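PDB 4IT7: CPI from Ascaris lumbricoides, which probably inhibits papain-like cysteine proteases, acting as a cystatin. Local coordinates for residues A[13-17]-A[18-22]. Sequence-based numbering, arbitrary orientation.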
ATOM      1  N   ASP A  13     -14.035  -1.995   4.910  1.00 49.32           N
ATOM      2  CA  ASP A  13     -13.987  -3.177   4.080  1.00 49.60           C
ATOM      3  C   ASP A  13     -12.880  -3.111   3.029  1.00 53.43           C
ATOM      4  O   ASP A  13     -12.788  -2.134   2.264  1.00 58.34           O
ATOM      5  CB  ASP A  13     -15.327  -3.437   3.425  1.00 45.78           C
ATOM      6  CG  ASP A  13     -15.295  -4.644   2.534  1.00 49.15           C
ATOM      7  OD1 ASP A  13     -14.597  -5.632   2.844  1.00 63.40           O
ATOM      8  OD2 ASP A  13     -15.954  -4.618   1.496  1.00 56.20           O
ATOM      9  N   VAL A  14     -12.080  -4.173   2.964  1.00 54.27           N
ATOM     10  CA  VAL A  14     -10.871  -4.167   2.128  1.00 56.35           C
ATOM     11  C   VAL A  14     -11.201  -4.239   0.639  1.00 58.18           C
ATOM     12  O   VAL A  14     -10.301  -4.131  -0.200  1.00 57.74           O
ATOM     13  CB  VAL A  14      -9.819  -5.237   2.544  1.00 48.72           C
ATOM     14  CG1 VAL A  14      -9.654  -5.302   4.054  1.00 52.34           C
ATOM     15  CG2 VAL A  14     -10.189  -6.599   1.999  1.00 53.71           C
ATOM     16  N   ASN A  15     -12.485  -4.409   0.305  1.00 61.56           N
ATOM     17  CA  ASN A  15     -12.912  -4.431  -1.108  1.00 58.35           C
ATOM     18  C   ASN A  15     -13.629  -3.136  -1.540  1.00 57.26           C
ATOM     19  O   ASN A  15     -13.986  -2.958  -2.702  1.00 55.89           O
ATOM     20  CB  ASN A  15     -13.728  -5.686  -1.459  1.00 62.74           C
ATOM     21  CG  ASN A  15     -12.880  -6.961  -1.492  1.00 68.95           C
ATOM     22  OD1 ASN A  15     -11.930  -7.088  -2.273  1.00 77.65           O
ATOM     23  ND2 ASN A  15     -13.231  -7.915  -0.656  1.00 59.04           N
ATOM     24  N   ASP A  16     -13.827  -2.226  -0.600  1.00 54.00           N
ATOM     25  CA  ASP A  16     -14.245  -0.879  -0.947  1.00 56.74           C
ATOM     26  C   ASP A  16     -13.403  -0.347  -2.123  1.00 64.15           C
ATOM     27  O   ASP A  16     -12.163  -0.451  -2.129  1.00 60.14           O
ATOM     28  CB  ASP A  16     -14.103   0.033   0.258  1.00 60.10           C
ATOM     29  CG  ASP A  16     -14.573   1.435  -0.017  1.00 67.45           C
ATOM     30  OD1 ASP A  16     -14.352   1.935  -1.139  1.00 61.96           O
ATOM     31  OD2 ASP A  16     -15.137   2.050   0.915  1.00 71.82           O
ATOM     32  N   PRO A  17     -14.082   0.202  -3.142  1.00 65.77           N
ATOM     33  CA  PRO A  17     -13.388   0.664  -4.339  1.00 62.93           C
ATOM     34  C   PRO A  17     -12.402   1.774  -4.006  1.00 61.65           C
ATOM     35  O   PRO A  17     -11.326   1.837  -4.600  1.00 63.25           O
ATOM     36  CB  PRO A  17     -14.522   1.179  -5.235  1.00 66.20           C
ATOM     37  CG  PRO A  17     -15.760   0.507  -4.736  1.00 68.44           C
ATOM     38  CD  PRO A  17     -15.549   0.354  -3.249  1.00 65.99           C
ATOM     39  N   LYS A  18     -12.744   2.609  -3.033  1.00 59.02           N
ATOM     40  CA  LYS A  18     -11.810   3.611  -2.546  1.00 62.80           C
ATOM     41  C   LYS A  18     -10.619   3.006  -1.755  1.00 57.86           C
ATOM     42  O   LYS A  18      -9.517   3.509  -1.859  1.00 52.80           O
ATOM     43  CB  LYS A  18     -12.545   4.706  -1.737  1.00 66.42           C
ATOM     44  CG  LYS A  18     -11.664   5.825  -1.132  1.00 67.76           C
ATOM     45  CD  LYS A  18     -10.750   6.533  -2.149  1.00 77.97           C
ATOM     46  CE  LYS A  18     -10.251   7.904  -1.687  1.00 78.60           C
ATOM     47  NZ  LYS A  18      -9.657   7.891  -0.320  1.00 74.91           N
ATOM     48  N   ILE A  19     -10.845   1.973  -0.938  1.00 52.05           N
ATOM     49  CA  ILE A  19      -9.743   1.332  -0.220  1.00 45.96           C
ATOM     50  C   ILE A  19      -8.765   0.711  -1.220  1.00 41.83           C
ATOM     51  O   ILE A  19      -7.572   0.926  -1.090  1.00 38.09           O
ATOM     52  CB  ILE A  19     -10.187   0.284   0.834  1.00 43.29           C
ATOM     53  CG1 ILE A  19     -10.976   0.960   1.962  1.00 43.87           C
ATOM     54  CG2 ILE A  19      -8.981  -0.501   1.396  1.00 42.54           C
ATOM     55  CD1 ILE A  19     -10.260   2.011   2.791  1.00 39.95           C
ATOM     56  N   GLN A  20      -9.273  -0.014  -2.216  1.00 41.31           N
ATOM     57  CA  GLN A  20      -8.445  -0.568  -3.274  1.00 42.95           C
ATOM     58  C   GLN A  20      -7.531   0.486  -3.980  1.00 42.79           C
ATOM     59  O   GLN A  20      -6.306   0.307  -4.058  1.00 46.45           O
ATOM     60  CB  GLN A  20      -9.325  -1.304  -4.281  1.00 45.31           C
ATOM     61  CG  GLN A  20      -9.894  -2.635  -3.752  1.00 51.35           C
ATOM     62  CD  GLN A  20      -8.837  -3.723  -3.489  1.00 49.37           C
ATOM     63  OE1 GLN A  20      -7.914  -3.908  -4.269  1.00 54.27           O
ATOM     64  NE2 GLN A  20      -8.992  -4.457  -2.391  1.00 48.88           N
ATOM     65  N   ALA A  21      -8.132   1.577  -4.464  1.00 43.33           N
ATOM     66  CA  ALA A  21      -7.416   2.741  -5.047  1.00 40.59           C
ATOM     67  C   ALA A  21      -6.315   3.189  -4.125  1.00 42.34           C
ATOM     68  O   ALA A  21      -5.161   3.311  -4.547  1.00 43.20           O
ATOM     69  CB  ALA A  21      -8.379   3.898  -5.282  1.00 44.78           C
ATOM     70  N   LEU A  22      -6.651   3.396  -2.853  1.00 31.96           N
ATOM     71  CA  LEU A  22      -5.631   3.809  -1.916  1.00 35.99           C
ATOM     72  C   LEU A  22      -4.474   2.793  -1.754  1.00 37.15           C
ATOM     73  O   LEU A  22      -3.299   3.214  -1.697  1.00 31.30           O
ATOM     74  CB  LEU A  22      -6.214   4.138  -0.540  1.00 37.92           C
ATOM     75  CG  LEU A  22      -7.086   5.371  -0.280  1.00 38.10           C
ATOM     76  CD1 LEU A  22      -7.334   5.464   1.215  1.00 34.71           C
ATOM     77  CD2 LEU A  22      -6.598   6.695  -0.869  1.00 34.62           C
TER
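The side-chain amide of Q20 reaches back from the capped start of the cystatin helix 17-33, and at its NE2 edge donates a hydrogen bond to V14 O (2.6 Å), with the oxygen 14° out of the Q20 amide plane; the donor also lies in the carbonyl plane. The amide of N15 runs alongside it, the two amide planes 19° apart, though N15 OD1 stays 3.9 Å from Q20 NE2. Glutamine suits this place: its chain, folded at its second torsion, is long enough to bridge to the type I turn D13-D16. The turn ends on D16, the N-cap. With CG anti to the backbone N (chi1 -178°), D16 places OD1 2.6 Å from K18 N; aspartate's short carboxylate supplies the acceptor that the first turn cannot, since this N-H has no helical carbonyl behind it. OD2 pairs with K12. P17 fits the first turn because its missing N-H needs no acceptor there. The D16 and P17 carbonyls then begin the helical pattern, accepting from the N-H groups of Q20 and A21. On the sheet-facing side, I19, buried and purely aliphatic, packs on A48 of strand 38-51 and on T58 and L60 of strand 56-70, while its CG1 rests 3.7 Å from D16 CB.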